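Local atomic coordinates of structural polyprotein, VP1 (Israeli acute paralysis virus, PDB entry 5CDD), a protein that probably serves as a structural building block of the virus shell, being the VP1 portion of the capsid polyprotein. Residues 131-134 against 140-143; 168-171 against 177-180. One frame throughout, in Å; residues are numbered along the deposited sequence.

Contact 1 of 2, residues 131-134 against 140-143; sequences HITY and VHEV
His131 and His141 each carry CG anti to the backbone N (chi1 -178° and -172°), and these torsions swing the two rings toward each other from opposite directions. The rings meet obliquely, centroids 4.6 Å apart and planes inclined by 32°. His131 ND1 sits over one face of the His141 imidazole, offset toward the rim, with His141 NE2 3.7 Å away. The same ND1 lies 3.2 Å from Glu142 O, so the His131 ring also leans on the backbone of the facing strand, and Val143 CB comes to its edge. Thr133 comes to the edge of the His141 ring: OG1 approaches in the ring plane, 3.0 Å from His141 CD2, while the methyl CG2 is 3.4 Å from that carbon.

All of this is buried between the two sheets of a viral jelly roll, and the strands run antiparallel without pairing with each other. Strand 131-133, F in the usual lettering, hydrogen-bonds through His131 and Thr133 to Ser112 and Ile110; strand 140-145, G, bonds through His141 and Val143 to Phe96 and Tyr94. Glu142 forms a salt bridge with Lys95, and Val143 continues its sheet into a parallel strand of another polyprotein chain.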
loop_
_atom_site.group_PDB
_atom_site.type_symbol
_atom_site.label_atom_id
_atom_site.label_comp_id
_atom_site.label_asym_id
_atom_site.label_seq_id
_atom_site.Cartn_x
_atom_site.Cartn_y
_atom_site.Cartn_z
ATOM N N HIS A 131 21.222 10.666 29.665
ATOM C CA HIS A 131 21.356 11.224 28.324
ATOM C C HIS A 131 22.612 12.090 28.283
ATOM O O HIS A 131 23.001 12.675 29.294
ATOM C CB HIS A 131 20.142 12.082 27.966
ATOM C CG HIS A 131 20.191 12.639 26.577
ATOM N ND1 HIS A 131 19.567 13.816 26.224
ATOM C CD2 HIS A 131 20.790 12.181 25.452
ATOM C CE1 HIS A 131 19.782 14.061 24.943
ATOM N NE2 HIS A 131 20.523 13.083 24.453
ATOM N N ILE A 132 23.242 12.176 27.114
ATOM C CA ILE A 132 24.453 12.973 26.957
ATOM C C ILE A 132 24.550 13.604 25.573
ATOM O O ILE A 132 24.263 12.955 24.568
ATOM C CB ILE A 132 25.716 12.111 27.197
ATOM C CG1 ILE A 132 26.977 12.918 26.871
ATOM C CG2 ILE A 132 25.653 10.855 26.350
ATOM C CD1 ILE A 132 28.267 12.164 27.104
ATOM N N THR A 133 24.953 14.872 25.528
ATOM C CA THR A 133 25.100 15.588 24.264
ATOM C C THR A 133 26.400 16.384 24.247
ATOM O O THR A 133 27.000 16.631 25.292
ATOM C CB THR A 133 23.932 16.572 24.020
ATOM O OG1 THR A 133 23.973 17.625 24.993
ATOM C CG2 THR A 133 22.598 15.848 24.116
ATOM N N TYR A 134 26.835 16.772 23.053
ATOM C CA TYR A 134 28.054 17.555 22.894
ATOM C C TYR A 134 27.690 18.869 22.219
ATOM O O TYR A 134 27.483 18.917 21.007
ATOM C CB TYR A 134 29.074 16.793 22.047
ATOM C CG TYR A 134 29.568 15.517 22.691
ATOM C CD1 TYR A 134 28.767 14.374 22.729
ATOM C CD2 TYR A 134 30.834 15.455 23.279
ATOM C CE1 TYR A 134 29.215 13.200 23.337
ATOM C CE2 TYR A 134 31.291 14.287 23.890
ATOM C CZ TYR A 134 30.476 13.164 23.915
ATOM O OH TYR A 134 30.921 12.009 24.518
ATOM N N VAL A 140 21.523 21.925 21.650
ATOM C CA VAL A 140 20.329 21.679 22.455
ATOM C C VAL A 140 20.285 20.310 23.128
ATOM O O VAL A 140 20.336 19.273 22.465
ATOM C CB VAL A 140 19.052 21.840 21.599
ATOM C CG1 VAL A 140 17.819 21.801 22.488
ATOM C CG2 VAL A 140 19.113 23.141 20.816
ATOM N N HIS A 141 20.175 20.320 24.452
ATOM C CA HIS A 141 20.107 19.095 25.241
ATOM C C HIS A 141 18.656 18.898 25.668
ATOM O O HIS A 141 18.166 19.574 26.574
ATOM C CB HIS A 141 21.023 19.217 26.464
ATOM C CG HIS A 141 21.172 17.950 27.251
ATOM N ND1 HIS A 141 20.263 17.556 28.210
ATOM C CD2 HIS A 141 22.132 16.996 27.230
ATOM C CE1 HIS A 141 20.659 16.416 28.748
ATOM N NE2 HIS A 141 21.791 16.055 28.171
ATOM N N GLU A 142 17.972 17.979 24.993
ATOM C CA GLU A 142 16.569 17.686 25.268
ATOM C C GLU A 142 16.408 16.380 26.039
ATOM O O GLU A 142 16.842 15.322 25.583
ATOM C CB GLU A 142 15.802 17.618 23.945
ATOM C CG GLU A 142 15.740 18.948 23.208
ATOM C CD GLU A 142 15.339 18.801 21.753
ATOM O OE1 GLU A 142 16.221 18.498 20.923
ATOM O OE2 GLU A 142 14.142 18.980 21.436
ATOM N N VAL A 143 15.776 16.457 27.205
ATOM C CA VAL A 143 15.581 15.281 28.045
ATOM C C VAL A 143 14.205 15.281 28.721
ATOM O O VAL A 143 13.635 16.338 28.995
ATOM C CB VAL A 143 16.694 15.200 29.124
ATOM C CG1 VAL A 143 16.629 16.419 30.029
ATOM C CG2 VAL A 143 16.563 13.920 29.926
#

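Contact 2 of 2, residues 168-171 against 177-180; sequences LMYF and TQIV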
loop_
_atom_site.group_PDB
_atom_site.type_symbol
_atom_site.label_atom_id
_atom_site.label_comp_id
_atom_site.label_asym_id
_atom_site.label_seq_id
_atom_site.Cartn_x
_atom_site.Cartn_y
_atom_site.Cartn_z
ATOM N N LEU A 168 15.042 15.767 37.788
ATOM C CA LEU A 168 16.214 15.767 36.923
ATOM C C LEU A 168 17.466 16.302 37.619
ATOM O O LEU A 168 17.389 17.149 38.513
ATOM C CB LEU A 168 15.939 16.611 35.676
ATOM C CG LEU A 168 17.047 16.658 34.623
ATOM C CD1 LEU A 168 17.056 15.346 33.861
ATOM C CD2 LEU A 168 16.816 17.819 33.672
ATOM N N MET A 169 18.620 15.791 37.205
ATOM C CA MET A 169 19.897 16.233 37.743
ATOM C C MET A 169 20.802 16.569 36.562
ATOM O O MET A 169 21.034 15.737 35.690
ATOM C CB MET A 169 20.537 15.146 38.601
ATOM C CG MET A 169 21.860 15.577 39.202
ATOM S SD MET A 169 22.452 14.448 40.454
ATOM C CE MET A 169 23.205 13.168 39.438
ATOM N N TYR A 170 21.311 17.795 36.549
ATOM C CA TYR A 170 22.157 18.282 35.467
ATOM C C TYR A 170 23.649 18.147 35.760
ATOM O O TYR A 170 24.072 18.192 36.911
ATOM C CB TYR A 170 21.820 19.748 35.211
ATOM C CG TYR A 170 22.185 20.243 33.841
ATOM C CD1 TYR A 170 21.487 19.806 32.718
ATOM C CD2 TYR A 170 23.214 21.165 33.664
ATOM C CE1 TYR A 170 21.801 20.278 31.450
ATOM C CE2 TYR A 170 23.539 21.644 32.402
ATOM C CZ TYR A 170 22.828 21.198 31.297
ATOM O OH TYR A 170 23.136 21.667 30.041
ATOM N N PHE A 171 24.447 17.989 34.708
ATOM C CA PHE A 171 25.888 17.866 34.869
ATOM C C PHE A 171 26.660 18.177 33.592
ATOM O O PHE A 171 26.220 17.861 32.492
ATOM C CB PHE A 171 26.266 16.457 35.328
ATOM C CG PHE A 171 27.747 16.264 35.500
ATOM C CD1 PHE A 171 28.389 16.706 36.652
ATOM C CD2 PHE A 171 28.510 15.702 34.481
ATOM C CE1 PHE A 171 29.770 16.593 36.788
ATOM C CE2 PHE A 171 29.895 15.586 34.607
ATOM C CZ PHE A 171 30.526 16.034 35.763
ATOM N N THR A 177 26.627 27.822 30.549
ATOM C CA THR A 177 25.663 28.903 30.608
ATOM C C THR A 177 24.669 28.611 29.485
ATOM O O THR A 177 25.035 28.606 28.311
ATOM C CB THR A 177 26.338 30.270 30.386
ATOM O OG1 THR A 177 25.331 31.284 30.327
ATOM C CG2 THR A 177 27.155 30.279 29.100
ATOM N N GLN A 178 23.417 28.338 29.840
ATOM C CA GLN A 178 22.425 28.018 28.822
ATOM C C GLN A 178 21.054 28.629 29.039
ATOM O O GLN A 178 20.714 29.074 30.137
ATOM C CB GLN A 178 22.258 26.499 28.705
ATOM C CG GLN A 178 23.502 25.695 29.036
ATOM C CD GLN A 178 23.579 25.314 30.503
ATOM O OE1 GLN A 178 23.333 26.132 31.390
ATOM N NE2 GLN A 178 23.934 24.067 30.764
ATOM N N ILE A 179 20.274 28.648 27.964
ATOM C CA ILE A 179 18.910 29.151 28.005
ATOM C C ILE A 179 18.079 27.916 28.324
ATOM O O ILE A 179 18.140 26.918 27.606
ATOM C CB ILE A 179 18.469 29.712 26.640
ATOM C CG1 ILE A 179 19.404 30.846 26.210
ATOM C CG2 ILE A 179 17.041 30.213 26.732
ATOM C CD1 ILE A 179 19.147 31.364 24.812
ATOM N N VAL A 180 17.318 27.975 29.408
ATOM C CA VAL A 180 16.509 26.835 29.802
ATOM C C VAL A 180 15.028 27.028 29.495
ATOM O O VAL A 180 14.425 28.034 29.874
ATOM C CB VAL A 180 16.676 26.538 31.308
ATOM C CG1 VAL A 180 15.939 25.263 31.673
ATOM C CG2 VAL A 180 18.151 26.421 31.653
#
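Tyr170 and Gln178 meet across the interior of the jelly roll, where the chain turns from strand 166-172 (H) of one sheet into strand 176-184 (I) of the other. Two consecutive strands in facing sheets, joined by a short connection, make a beta arch. The backbones stand well apart, the nearest CA pair, Tyr170 and Val180, being 11.7 Å from each other, and only the long side chains of Tyr170 and Gln178 bridge the two segments.

The polar part of the contact is the approach of the phenol to the amide. With CG anti to the backbone N (chi1 -157°), the Tyr170 side chain carries its hydroxyl across to Gln178, which reaches back from the opposite direction on a chain bent at chi2 (91°). As modelled, Tyr170 OH and Gln178 NE2 are 2.6 Å apart, but the amide is probably turned over, so which of its two end atoms faces the phenol is doubtful; with it turned back, a hydrogen bond is possible. The amide comes to the edge of the ring, near its plane, and is itself rotated so that the two planes stand 65° apart.

Nonpolar packing holds the ring from other quarters. Tyr170 meets the rings of Phe96 and Trp53 at a slant and also touches Ile110 and Leu55, so the ring touches residues of both sheets. Main-chain bonding keeps the strands in those sheets: Tyr170 pairs with Thr61, and Thr177 with Thr99.

Between the two side chains themselves little else meets: the amide carbon Gln178 CD, whose place does not depend on which way the amide is turned, lies 3.7 Å from Tyr170 OH and 4.1 Å from Tyr170 CE2.

How the contacts relate
Coming from the N terminus, after an N-terminal arm and helix 20-31, the chain passes through strands 47-55, 61-62, 87-98 and 110-116 to reach strand 131-133. Contact 1 closes the short F-to-G connection, which carries the chain over to strand 140-145 in the facing sheet. The chain later returns to the sheet of strand 131-133 as strand 166-172, and contact 2 closes the turn from there into strand 176-184. The two loops therefore follow in series, neither nested nor crossed. Both contacts span the same pair of facing sheets, with centres about 10 Å apart, and they join directly in the interior, where Val143 CG1 packs 3.9 Å from Leu168 CD2.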